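Side-chain contacts in CcbJ (Streptomyces caelestis, PDB 4HGZ), which probably transfers a methyl group from S-adenosyl-L-methionine to a nitrogen atom of its substrate, and binds the by-product S-adenosyl-L-homocysteine: residues C[54-59]-C[247-252]; C[75-80]-C[85-90]; C[99-104]-C[113-118]; C[139-144]-C[234-239]; C[197-202]-C[208-213]. All blocks are in the same frame, centred on the assembly; numbering follows the deposited sequence.

Contact 1: C[54-59]-C[247-252]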
# COMPACT_ATOMS: atom_id res chain seq x y z
N ALA C 54 15.03 19.30 27.92
CA ALA C 54 15.73 19.92 29.04
C ALA C 54 14.91 19.76 30.31
O ALA C 54 15.39 19.23 31.32
CB ALA C 54 16.03 21.39 28.75
N LEU C 55 13.67 20.21 30.26
CA LEU C 55 12.80 20.11 31.42
C LEU C 55 12.80 18.66 31.90
O LEU C 55 13.04 18.38 33.08
CB LEU C 55 11.39 20.61 31.07
CG LEU C 55 11.24 22.13 30.84
CD1 LEU C 55 10.02 22.50 29.98
CD2 LEU C 55 11.20 22.90 32.17
N PHE C 56 12.57 17.74 30.97
CA PHE C 56 12.54 16.33 31.30
C PHE C 56 13.78 15.90 32.06
O PHE C 56 13.68 15.35 33.16
CB PHE C 56 12.39 15.48 30.04
CG PHE C 56 12.12 14.03 30.33
CD1 PHE C 56 10.82 13.57 30.42
CD2 PHE C 56 13.16 13.14 30.51
CE1 PHE C 56 10.58 12.24 30.69
CE2 PHE C 56 12.91 11.81 30.78
CZ PHE C 56 11.62 11.36 30.87
N VAL C 57 14.96 16.14 31.49
CA VAL C 57 16.21 15.76 32.15
C VAL C 57 16.38 16.49 33.49
O VAL C 57 16.66 15.85 34.51
CB VAL C 57 17.43 15.98 31.23
CG1 VAL C 57 18.71 15.86 32.01
CG2 VAL C 57 17.41 14.97 30.10
N ALA C 58 16.20 17.81 33.49
CA ALA C 58 16.25 18.60 34.73
C ALA C 58 15.44 17.97 35.87
O ALA C 58 15.94 17.83 36.98
CB ALA C 58 15.76 20.02 34.48
N ALA C 59 14.20 17.59 35.59
CA ALA C 59 13.34 16.98 36.61
C ALA C 59 13.99 15.74 37.23
O ALA C 59 13.70 15.39 38.37
CB ALA C 59 11.96 16.63 36.03
N LEU C 247 14.42 -0.93 33.07
CA LEU C 247 13.48 0.10 32.62
C LEU C 247 12.59 0.58 33.75
O LEU C 247 12.01 -0.24 34.47
CB LEU C 247 12.61 -0.47 31.50
CG LEU C 247 11.62 0.47 30.82
CD1 LEU C 247 12.35 1.52 30.01
CD2 LEU C 247 10.68 -0.35 29.94
N VAL C 248 12.48 1.89 33.91
CA VAL C 248 11.56 2.43 34.91
C VAL C 248 10.38 3.16 34.29
O VAL C 248 9.32 3.24 34.89
CB VAL C 248 12.25 3.33 35.95
CG1 VAL C 248 13.14 2.50 36.84
CG2 VAL C 248 13.05 4.42 35.27
N GLU C 249 10.54 3.68 33.08
CA GLU C 249 9.41 4.29 32.40
C GLU C 249 9.67 4.53 30.92
O GLU C 249 10.81 4.73 30.50
CB GLU C 249 9.00 5.59 33.08
CG GLU C 249 10.10 6.62 33.20
CD GLU C 249 9.74 7.78 34.13
OE1 GLU C 249 9.67 8.93 33.65
OE2 GLU C 249 9.53 7.53 35.33
N ARG C 250 8.59 4.51 30.14
CA ARG C 250 8.67 4.78 28.72
C ARG C 250 7.54 5.68 28.28
O ARG C 250 6.38 5.43 28.60
CB ARG C 250 8.62 3.49 27.90
CG ARG C 250 9.47 3.58 26.66
CD ARG C 250 9.16 2.51 25.65
NE ARG C 250 9.40 1.17 26.16
CZ ARG C 250 10.60 0.63 26.31
NH1 ARG C 250 11.68 1.31 26.01
NH2 ARG C 250 10.71 -0.60 26.79
N HIS C 251 7.88 6.74 27.55
CA HIS C 251 6.88 7.64 26.98
C HIS C 251 7.08 7.74 25.47
O HIS C 251 8.03 7.18 24.92
CB HIS C 251 7.00 9.03 27.60
CG HIS C 251 7.26 9.03 29.07
ND1 HIS C 251 6.25 9.11 30.00
CD2 HIS C 251 8.41 8.96 29.77
CE1 HIS C 251 6.76 9.09 31.21
NE2 HIS C 251 8.08 9.00 31.10
N ALA C 252 6.19 8.46 24.82
CA ALA C 252 6.28 8.67 23.38
C ALA C 252 7.21 9.83 23.09
O ALA C 252 7.68 9.99 21.97
CB ALA C 252 4.90 8.96 22.80
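Phe56 reaches from helix 50-61 to the outer strand 245-251, where the outer end of its ring meets His251 and Glu249. The helix backbone stays well back, with Phe56 CA 11.2 Å from His251 CA, so the contact rests on the length of these side chains. Placing CG opposite the backbone N (chi1 -170°) sends the phenyl ring across this gap. Phe56 CE1 then lies 4.0 Å from His251 CD2, while Phe56 CZ is 4.2 Å from Glu249 OE1. The two rings are steeply inclined, their planes 79° apart and their centroids separated by 5.8 Å, yet the approach is oblique and fits neither a stack nor a T-shaped pair. Glu249 arrives from the opposite direction to Phe56, its carboxylate plane also turned steeply from that of the phenyl ring.

Topologically, the contact packs an N-terminal helix against the last part of a Rossmann-like methyltransferase sheet, in which strand 245-251 lies at one edge. Val248 and Glu249 both face Val269 on the adjoining strand, a classic beta bulge. Within the edge strand, His251 NE2 donates to Glu249 OE1 over 3.0 Å with an N-H...O angle of 168°. The oxygen lies in the imidazole plane, whereas the N-H comes from above the carboxylate plane. This bond fixes the two polar groups relative to each other beside the phenyl ring. Phe56 also meets the ring of Phe254 and touches Val269, and farther along its helix Ala58 and Ala59 belong to a lithium site.

Contact 2: C[75-80]-C[85-90]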
# COMPACT_ATOMS: atom_id res chain seq x y z
N ARG C 75 21.75 21.82 21.39
CA ARG C 75 20.31 21.93 21.23
C ARG C 75 19.57 21.69 22.54
O ARG C 75 18.62 22.40 22.87
CB ARG C 75 19.80 20.97 20.16
CG ARG C 75 18.33 21.06 19.93
CD ARG C 75 17.87 20.07 18.87
NE ARG C 75 18.06 18.68 19.28
CZ ARG C 75 17.17 17.96 19.96
NH1 ARG C 75 16.02 18.52 20.33
NH2 ARG C 75 17.42 16.70 20.27
N VAL C 76 20.01 20.69 23.29
CA VAL C 76 19.44 20.39 24.59
C VAL C 76 20.26 21.00 25.74
O VAL C 76 19.71 21.36 26.78
CB VAL C 76 19.34 18.86 24.81
CG1 VAL C 76 18.54 18.54 26.06
CG2 VAL C 76 18.73 18.19 23.58
N ALA C 77 21.56 21.13 25.54
CA ALA C 77 22.47 21.58 26.59
C ALA C 77 22.21 23.02 27.04
O ALA C 77 22.21 23.31 28.24
CB ALA C 77 23.94 21.40 26.16
N PHE C 78 21.97 23.92 26.10
CA PHE C 78 21.73 25.30 26.48
C PHE C 78 20.39 25.52 27.20
O PHE C 78 20.33 26.23 28.21
CB PHE C 78 21.90 26.23 25.28
CG PHE C 78 23.31 26.33 24.82
CD1 PHE C 78 24.29 26.88 25.64
CD2 PHE C 78 23.69 25.86 23.58
CE1 PHE C 78 25.59 26.96 25.23
CE2 PHE C 78 24.99 25.94 23.16
CZ PHE C 78 25.95 26.49 23.98
N PRO C 79 19.31 24.94 26.67
CA PRO C 79 18.10 24.95 27.47
C PRO C 79 18.34 24.34 28.85
O PRO C 79 17.76 24.79 29.83
CB PRO C 79 17.13 24.11 26.65
CG PRO C 79 17.53 24.43 25.25
CD PRO C 79 19.04 24.55 25.28
N LEU C 80 19.18 23.31 28.93
CA LEU C 80 19.52 22.78 30.25
C LEU C 80 20.18 23.86 31.10
O LEU C 80 19.88 24.00 32.29
CB LEU C 80 20.42 21.56 30.14
CG LEU C 80 19.63 20.24 30.14
CD1 LEU C 80 20.52 19.06 29.78
CD2 LEU C 80 18.95 20.02 31.50
N VAL C 85 21.09 23.76 35.36
CA VAL C 85 21.68 22.42 35.35
C VAL C 85 23.08 22.42 34.73
O VAL C 85 23.28 22.92 33.62
CB VAL C 85 20.80 21.47 34.53
CG1 VAL C 85 21.38 20.08 34.54
CG2 VAL C 85 19.39 21.46 35.08
N GLU C 86 24.05 21.84 35.43
CA GLU C 86 25.41 21.71 34.87
C GLU C 86 25.49 20.56 33.87
O GLU C 86 25.25 19.40 34.23
CB GLU C 86 26.44 21.53 35.99
CG GLU C 86 27.88 21.51 35.48
CD GLU C 86 28.90 21.28 36.58
OE1 GLU C 86 28.59 21.53 37.77
OE2 GLU C 86 30.03 20.85 36.26
N VAL C 87 25.82 20.88 32.62
CA VAL C 87 25.85 19.88 31.56
C VAL C 87 27.25 19.65 30.97
O VAL C 87 27.82 20.54 30.32
CB VAL C 87 24.94 20.27 30.39
CG1 VAL C 87 25.00 19.21 29.33
CG2 VAL C 87 23.53 20.41 30.85
N HIS C 88 27.79 18.46 31.19
CA HIS C 88 28.97 18.02 30.45
C HIS C 88 28.49 17.35 29.16
O HIS C 88 27.68 16.42 29.20
CB HIS C 88 29.74 17.01 31.30
CG HIS C 88 30.20 17.58 32.60
ND1 HIS C 88 31.07 16.91 33.44
CD2 HIS C 88 29.94 18.76 33.20
CE1 HIS C 88 31.31 17.65 34.51
NE2 HIS C 88 30.63 18.79 34.38
N GLY C 89 28.96 17.83 28.02
CA GLY C 89 28.52 17.28 26.74
C GLY C 89 29.63 16.66 25.92
O GLY C 89 30.62 17.32 25.59
N VAL C 90 29.46 15.38 25.58
CA VAL C 90 30.40 14.68 24.73
C VAL C 90 29.99 14.74 23.26
O VAL C 90 28.83 14.54 22.92
CB VAL C 90 30.52 13.20 25.13
CG1 VAL C 90 31.42 12.46 24.16
CG2 VAL C 90 31.05 13.09 26.55
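Leu80 O accepts the single hydrogen bond that crosses between segments 75-80 and 85-90. Its donor, Val85 N, is 3.3 Å from Leu80 O, and the bond is weak despite an N-H...O angle of 157°. It links the helix to the turn that leads into strand 87-91.

Beside it the contact is apolar. Leu80 straddles two valines: Leu80 CD2 lies 3.8 Å from Val85 CB, while on the other side Leu80 CB and Leu80 CD1 both meet Val87 CG2. The distance from Leu80 CB to Val87 CG2 is 3.4 Å. The side chains of Leu80 and Val87 cross at about a right angle. In Val87, CG1 is opposite the backbone N (chi1 -179°) and CG2 opposite the carbonyl carbon; this directs the two methyls to different partners, with Val87 CG1 4.0 Å from Ala77 CB. The segments belong to the beta-alpha-beta unit of strand 66-69, helix 77-82 and strand 87-91, and Ala77 fits the last position of a Rossmann-type glycine-rich pattern. Arg75, at the start of the first segment, is an S-adenosyl-L-homocysteine-binding residue.

On the side turned away from the helix, the chemistry changes. His88 NE2 donates to Glu86 OE2 at 2.9 Å; the acceptor is close to the imidazole plane, and the donor approaches the anti side of the carboxylate, tilted 32° out of its plane. Tyr130 OH bonds His88 ND1, so both ring nitrogens have partners. The alternating direction of side chains from Val85 to His88 thus separates a buried hydrocarbon interface with the helix from a polar network whose two bonds restrain rotation of the His88 ring.

Contact 3: C[99-104]-C[113-118]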
# COMPACT_ATOMS: atom_id res chain seq x y z
N LYS C 99 31.71 24.79 17.59
CA LYS C 99 30.56 25.69 17.61
C LYS C 99 29.90 25.76 18.97
O LYS C 99 29.58 26.84 19.45
CB LYS C 99 29.53 25.28 16.56
CG LYS C 99 29.62 26.08 15.29
CD LYS C 99 28.24 26.34 14.73
CE LYS C 99 28.21 27.67 13.98
NZ LYS C 99 26.81 28.16 13.78
N LEU C 100 29.69 24.62 19.60
CA LEU C 100 29.17 24.61 20.95
C LEU C 100 30.01 25.52 21.85
O LEU C 100 29.48 26.26 22.66
CB LEU C 100 29.11 23.19 21.50
CG LEU C 100 28.71 23.11 22.97
CD1 LEU C 100 27.24 23.38 23.10
CD2 LEU C 100 29.02 21.76 23.57
N ARG C 101 31.33 25.46 21.69
CA ARG C 101 32.24 26.27 22.51
C ARG C 101 32.05 27.76 22.25
O ARG C 101 32.07 28.57 23.17
CB ARG C 101 33.68 25.91 22.22
CG ARG C 101 34.15 24.62 22.84
CD ARG C 101 35.63 24.70 23.12
NE ARG C 101 36.18 23.44 23.61
CZ ARG C 101 36.93 22.65 22.86
NH1 ARG C 101 37.20 22.99 21.61
NH2 ARG C 101 37.40 21.52 23.37
N GLU C 102 31.88 28.10 20.98
CA GLU C 102 31.69 29.47 20.57
C GLU C 102 30.39 30.02 21.18
O GLU C 102 30.39 31.04 21.86
CB GLU C 102 31.64 29.54 19.05
CG GLU C 102 31.86 30.91 18.45
CD GLU C 102 31.93 30.86 16.93
OE1 GLU C 102 31.89 29.75 16.36
OE2 GLU C 102 32.02 31.94 16.30
N LYS C 103 29.29 29.32 20.93
CA LYS C 103 27.99 29.70 21.48
C LYS C 103 28.02 29.78 23.01
O LYS C 103 27.43 30.69 23.60
CB LYS C 103 26.91 28.72 21.01
CG LYS C 103 26.54 28.91 19.55
CD LYS C 103 25.85 27.68 18.96
CE LYS C 103 24.56 27.36 19.67
NZ LYS C 103 23.80 26.29 18.96
N ALA C 104 28.72 28.84 23.63
CA ALA C 104 28.84 28.83 25.08
C ALA C 104 29.47 30.13 25.59
O ALA C 104 29.04 30.68 26.60
CB ALA C 104 29.66 27.62 25.54
N VAL C 113 27.80 24.82 30.88
CA VAL C 113 28.05 23.83 29.84
C VAL C 113 29.53 23.45 29.70
O VAL C 113 30.37 24.31 29.46
CB VAL C 113 27.62 24.35 28.48
CG1 VAL C 113 27.73 23.24 27.45
CG2 VAL C 113 26.20 24.89 28.56
N VAL C 114 29.84 22.16 29.83
CA VAL C 114 31.21 21.70 29.78
C VAL C 114 31.44 20.84 28.55
O VAL C 114 31.11 19.65 28.55
CB VAL C 114 31.55 20.89 31.03
CG1 VAL C 114 33.01 20.47 31.02
CG2 VAL C 114 31.24 21.70 32.27
N PRO C 115 32.00 21.43 27.49
CA PRO C 115 32.18 20.73 26.22
C PRO C 115 33.29 19.69 26.29
O PRO C 115 34.42 20.02 26.64
CB PRO C 115 32.58 21.85 25.25
CG PRO C 115 32.50 23.14 26.03
CD PRO C 115 32.59 22.78 27.47
N VAL C 116 32.98 18.44 25.94
CA VAL C 116 33.98 17.38 25.94
C VAL C 116 34.13 16.74 24.57
O VAL C 116 33.26 16.01 24.13
CB VAL C 116 33.61 16.27 26.92
CG1 VAL C 116 34.70 15.20 26.94
CG2 VAL C 116 33.36 16.85 28.30
N LEU C 117 35.25 17.01 23.91
CA LEU C 117 35.52 16.46 22.59
C LEU C 117 36.05 15.05 22.68
O LEU C 117 37.04 14.79 23.35
CB LEU C 117 36.52 17.33 21.82
CG LEU C 117 36.99 16.69 20.51
CD1 LEU C 117 35.81 16.51 19.56
CD2 LEU C 117 38.08 17.51 19.85
N GLY C 118 35.40 14.12 21.98
CA GLY C 118 35.88 12.76 21.91
C GLY C 118 34.84 11.70 21.64
O GLY C 118 33.64 11.96 21.56
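The guanidinium of Arg101 is the flat group here, and Pro115 CB approaches it obliquely, at neither a clear face nor a clear edge. The firmer contact is made by the aliphatic stem of Arg101, whose CG is 3.9 Å from Pro115 CG and also touches CB of that ring. This pairing joins helix 94-106 to strand 113-117, the second half of a beta-alpha-beta unit of the Rossmann-like methyltransferase fold. The short segments run nearly antiparallel, at 162° between their N-to-C directions, and their axes come within 9.0 Å.

Arg101 leaves the helix with CG opposite the carbonyl carbon (chi1 -76°) and stays extended to NE. That course carries its stem alongside the proline although the CB itself does not point at the strand. Its charged end has a long, weak ion pair with Asp98. Deeper in the interface Leu100 does point towards the strand and meets both Val113 and Pro115 through one methyl. Phe78 of helix 77-82 packs against Leu100 and Val113, continuing the apolar layer, and Leu97 touches Pro115. The side chain of Leu100 is about 6 Å from that of Glu91, an S-adenosyl-L-homocysteine-binding residue. Leu100 CD2 is 3.9 Å from Pro115 CB and 4.3 Å from Val113 CG1.

Contact 4: C[139-144]-C[234-239]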
# COMPACT_ATOMS: atom_id res chain seq x y z
N THR C 139 20.85 9.19 19.15
CA THR C 139 22.29 9.15 19.35
C THR C 139 22.77 7.72 19.63
O THR C 139 23.74 7.25 19.04
CB THR C 139 22.75 10.11 20.45
OG1 THR C 139 22.72 11.44 19.94
CG2 THR C 139 24.18 9.79 20.87
N LEU C 140 22.06 7.02 20.50
CA LEU C 140 22.45 5.66 20.81
C LEU C 140 22.50 4.82 19.55
O LEU C 140 23.34 3.94 19.44
CB LEU C 140 21.45 5.03 21.79
CG LEU C 140 21.71 3.57 22.11
CD1 LEU C 140 23.01 3.43 22.86
CD2 LEU C 140 20.54 3.00 22.92
N PHE C 141 21.60 5.09 18.61
CA PHE C 141 21.51 4.24 17.40
C PHE C 141 22.55 4.63 16.36
O PHE C 141 22.53 4.12 15.24
CB PHE C 141 20.11 4.28 16.79
CG PHE C 141 19.05 3.60 17.63
CD1 PHE C 141 19.40 2.76 18.68
CD2 PHE C 141 17.71 3.77 17.34
CE1 PHE C 141 18.42 2.13 19.45
CE2 PHE C 141 16.71 3.13 18.10
CZ PHE C 141 17.07 2.31 19.15
N CYS C 142 23.45 5.54 16.72
CA CYS C 142 24.56 5.93 15.85
C CYS C 142 25.68 4.90 15.93
O CYS C 142 26.51 4.81 15.04
CB CYS C 142 25.10 7.31 16.24
SG CYS C 142 24.00 8.66 15.73
N LEU C 143 25.70 4.15 17.02
CA LEU C 143 26.62 3.04 17.18
C LEU C 143 26.11 1.88 16.33
O LEU C 143 24.99 1.40 16.51
CB LEU C 143 26.69 2.66 18.65
CG LEU C 143 27.20 3.83 19.50
CD1 LEU C 143 27.05 3.58 20.98
CD2 LEU C 143 28.64 4.11 19.15
N LEU C 144 26.92 1.44 15.38
CA LEU C 144 26.41 0.56 14.33
C LEU C 144 26.38 -0.93 14.67
O LEU C 144 26.63 -1.77 13.82
CB LEU C 144 27.14 0.81 13.01
CG LEU C 144 27.01 2.26 12.54
CD1 LEU C 144 27.62 2.47 11.16
CD2 LEU C 144 25.54 2.65 12.55
N ALA C 234 11.68 -4.17 22.96
CA ALA C 234 11.93 -5.36 23.78
C ALA C 234 13.38 -5.82 23.69
O ALA C 234 13.94 -6.30 24.67
CB ALA C 234 10.96 -6.49 23.43
N GLU C 235 13.97 -5.68 22.51
CA GLU C 235 15.39 -5.97 22.32
C GLU C 235 16.17 -4.97 23.17
O GLU C 235 17.06 -5.34 23.93
CB GLU C 235 15.78 -5.82 20.85
CG GLU C 235 17.26 -5.99 20.54
CD GLU C 235 17.68 -5.43 19.18
OE1 GLU C 235 16.81 -4.94 18.42
OE2 GLU C 235 18.89 -5.48 18.86
N LEU C 236 15.82 -3.69 23.03
CA LEU C 236 16.50 -2.63 23.75
C LEU C 236 16.49 -2.87 25.26
O LEU C 236 17.53 -2.76 25.93
CB LEU C 236 15.86 -1.29 23.44
CG LEU C 236 16.61 -0.06 23.94
CD1 LEU C 236 18.02 -0.02 23.35
CD2 LEU C 236 15.81 1.19 23.57
N ASP C 237 15.32 -3.22 25.79
CA ASP C 237 15.18 -3.49 27.22
C ASP C 237 16.06 -4.66 27.67
O ASP C 237 16.56 -4.69 28.80
CB ASP C 237 13.71 -3.78 27.57
CG ASP C 237 12.82 -2.54 27.44
OD1 ASP C 237 13.35 -1.41 27.28
OD2 ASP C 237 11.59 -2.71 27.49
N LEU C 238 16.24 -5.64 26.79
CA LEU C 238 17.07 -6.79 27.13
C LEU C 238 18.54 -6.37 27.12
O LEU C 238 19.33 -6.77 27.98
CB LEU C 238 16.79 -7.95 26.18
CG LEU C 238 17.57 -9.23 26.49
CD1 LEU C 238 17.35 -9.61 27.94
CD2 LEU C 238 17.17 -10.36 25.55
N MET C 239 18.90 -5.54 26.14
CA MET C 239 20.23 -4.97 26.09
C MET C 239 20.52 -4.24 27.39
O MET C 239 21.56 -4.44 28.02
CB MET C 239 20.34 -4.02 24.91
CG MET C 239 20.25 -4.72 23.59
SD MET C 239 19.80 -3.63 22.22
CE MET C 239 21.13 -2.43 22.27
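Leu236 CD1, on helix 233-242, is the focus of this contact and meets both Leu140 and Phe141 of the loop. The closest approach is methyl to methyl, Leu140 CD2 to Leu236 CD1 at 4.0 Å. With CG opposite the backbone N in both leucines (chi1 176° for Leu140, -170° for Leu236), each side chain extends towards the other, and these two methyls meet although the branches approach obliquely. The same Leu236 CD1 lies near the plane of the Phe141 ring, at its edge, 4.5 Å from Phe141 CE1.

Around this buried pairing the fit is looser. Met239 also faces the loop, but its side chain stays 5.5 Å or more from it, and no hydrogen bond links the two segments. Beyond, the loop turns outward, with Cys142 and Leu144 exposed. The helix has further neighbours: Leu236 touches His266 and Tyr270 of strand 265-272, while Leu238 and Met239 pack against Met239 and Leu238 of the second subunit.

Residues 140-142 form a short 3-10 turn in the loop after strand 130-135. Leu140 lies about 8 Å, between side chains, from Phe120 of the S-adenosyl-L-homocysteine site, so the contact joins a loop near the cofactor pocket of the Rossmann-like fold to a helix at the subunit interface.

Contact 5: C[197-202]-C[208-213]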
# COMPACT_ATOMS: atom_id res chain seq x y z
N GLU C 197 15.11 13.07 1.16
CA GLU C 197 15.87 12.00 1.80
C GLU C 197 15.87 10.77 0.92
O GLU C 197 14.82 10.33 0.45
CB GLU C 197 15.28 11.64 3.16
CG GLU C 197 16.05 10.56 3.87
CD GLU C 197 15.81 10.56 5.37
OE1 GLU C 197 14.78 9.98 5.80
OE2 GLU C 197 16.64 11.12 6.11
N ALA C 198 17.07 10.23 0.68
CA ALA C 198 17.22 8.95 0.02
C ALA C 198 17.72 7.98 1.07
O ALA C 198 18.63 8.31 1.85
CB ALA C 198 18.19 9.04 -1.14
N SER C 199 17.13 6.79 1.11
CA SER C 199 17.34 5.90 2.24
C SER C 199 17.44 4.42 1.84
O SER C 199 16.83 3.98 0.85
CB SER C 199 16.23 6.13 3.26
OG SER C 199 16.31 5.23 4.34
N LYS C 200 18.22 3.67 2.60
CA LYS C 200 18.31 2.21 2.42
C LYS C 200 18.05 1.54 3.75
O LYS C 200 18.70 1.84 4.74
CB LYS C 200 19.67 1.79 1.89
CG LYS C 200 19.93 2.19 0.45
CD LYS C 200 21.39 1.97 0.07
CE LYS C 200 21.77 0.51 0.11
NZ LYS C 200 23.15 0.31 -0.38
N HIS C 201 17.07 0.65 3.78
CA HIS C 201 16.68 0.02 5.02
C HIS C 201 16.87 -1.47 4.89
O HIS C 201 16.40 -2.07 3.94
CB HIS C 201 15.23 0.35 5.37
CG HIS C 201 14.72 -0.37 6.59
ND1 HIS C 201 13.49 -0.99 6.62
CD2 HIS C 201 15.27 -0.56 7.81
CE1 HIS C 201 13.30 -1.53 7.81
NE2 HIS C 201 14.37 -1.29 8.55
N ASP C 202 17.56 -2.06 5.86
CA ASP C 202 17.70 -3.50 5.92
C ASP C 202 17.09 -3.97 7.23
O ASP C 202 17.69 -3.84 8.30
CB ASP C 202 19.17 -3.91 5.81
CG ASP C 202 19.38 -5.40 6.03
OD1 ASP C 202 18.53 -6.05 6.67
OD2 ASP C 202 20.41 -5.91 5.55
N LEU C 208 19.66 1.61 9.00
CA LEU C 208 19.26 2.63 8.03
C LEU C 208 20.51 3.36 7.57
O LEU C 208 21.36 3.76 8.39
CB LEU C 208 18.30 3.63 8.64
CG LEU C 208 16.90 3.15 8.91
CD1 LEU C 208 16.28 4.05 9.96
CD2 LEU C 208 16.10 3.15 7.61
N SER C 209 20.62 3.54 6.27
CA SER C 209 21.68 4.33 5.69
C SER C 209 21.02 5.33 4.74
O SER C 209 20.32 4.94 3.81
CB SER C 209 22.66 3.43 4.96
OG SER C 209 23.61 4.19 4.24
N ALA C 210 21.23 6.61 4.99
CA ALA C 210 20.51 7.64 4.27
C ALA C 210 21.37 8.85 3.95
O ALA C 210 22.40 9.08 4.56
CB ALA C 210 19.30 8.07 5.08
N HIS C 211 20.93 9.59 2.94
CA HIS C 211 21.43 10.93 2.69
C HIS C 211 20.29 11.92 2.89
O HIS C 211 19.19 11.74 2.35
CB HIS C 211 21.89 11.07 1.25
CG HIS C 211 23.24 10.49 0.99
ND1 HIS C 211 24.30 11.25 0.58
CD2 HIS C 211 23.69 9.22 1.08
CE1 HIS C 211 25.36 10.48 0.43
NE2 HIS C 211 25.02 9.24 0.72
N HIS C 212 20.55 12.96 3.67
CA HIS C 212 19.68 14.11 3.63
C HIS C 212 20.17 14.94 2.46
O HIS C 212 21.35 15.28 2.39
CB HIS C 212 19.76 14.89 4.95
CG HIS C 212 18.86 16.09 4.98
ND1 HIS C 212 17.59 16.06 5.53
CD2 HIS C 212 19.04 17.36 4.53
CE1 HIS C 212 17.04 17.26 5.41
NE2 HIS C 212 17.90 18.06 4.81
N ILE C 213 19.28 15.25 1.52
CA ILE C 213 19.61 16.00 0.31
C ILE C 213 19.00 17.39 0.30
O ILE C 213 17.82 17.56 0.60
CB ILE C 213 19.09 15.26 -0.93
CG1 ILE C 213 19.55 13.81 -0.91
CG2 ILE C 213 19.54 15.96 -2.20
CD1 ILE C 213 18.89 12.95 -1.96
O HOH W 1 17.10 13.88 6.99
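Backbone hydrogen bonds set the register between Ala198 and His211 and between Lys200 and Ser209. Each pair exchanges two bonds: Ala198 N to His211 O is 3.1 Å and His211 N to Ala198 O 2.8 Å, while Lys200 N to Ser209 O is 2.7 Å and Ser209 N to Lys200 O 3.0 Å. The strand axes run at 176°, essentially antiparallel, as expected for a beta hairpin. CA-H...O contacts accompany these bonds, including Ser199 CA to Ser209 O.

Apolar contacts occur on both faces. On the face bearing Ser199 and His201, Leu208 CD2 lies 3.7 Å from His201 CB and also approaches the imidazole obliquely; Leu208 CG stands opposite the carbonyl carbon (chi1 -72°), which brings the branch across to the histidine. Ala210 CB packs against Ser199 CB nearby. On the other face Ala198 CB meets Ile213 CD1.

The polar contacts are indirect or reach beyond the hairpin. A water donates to Glu197 OE2 at 2.9 Å and hydrogen-bonds His212 ND1 at 2.7 Å, lying in the plane of that imidazole at its edge. Glu197 OE2 is also bonded to Tyr226 OH, and both nitrogens of His201 have partners, Tyr230 OH and Ala179 O. Lys200 NZ forms a salt bridge with Glu188 of the third subunit.

The chemistry therefore divides the work: the main chain joins the two strands within the four-stranded antiparallel sheet, while polar side-chain ends bond farther afield, Glu197 to the neighbouring strand 221-229, His201 to residues outside the strands and Lys200 to another subunit.

From the N terminus, contact 1 opens first, at helix 50-61, and closes last, at strand 245-251, so the other four all lie within its span. Contacts 2 and 3 follow in series as local closures of successive beta-alpha-beta units; their strands 87-91 and 113-117 are neighbours in the main sheet. Contact 4 then opens after strand 130-135 and closes at helix 233-242, enclosing contact 5, the hairpin of the separate antiparallel sheet. No two contacts cross. Contacts 1 and 2 touch through Ala54 and Pro79, and contacts 1 and 4 through Leu247 and Asp237. Contact 5 touches none of the others.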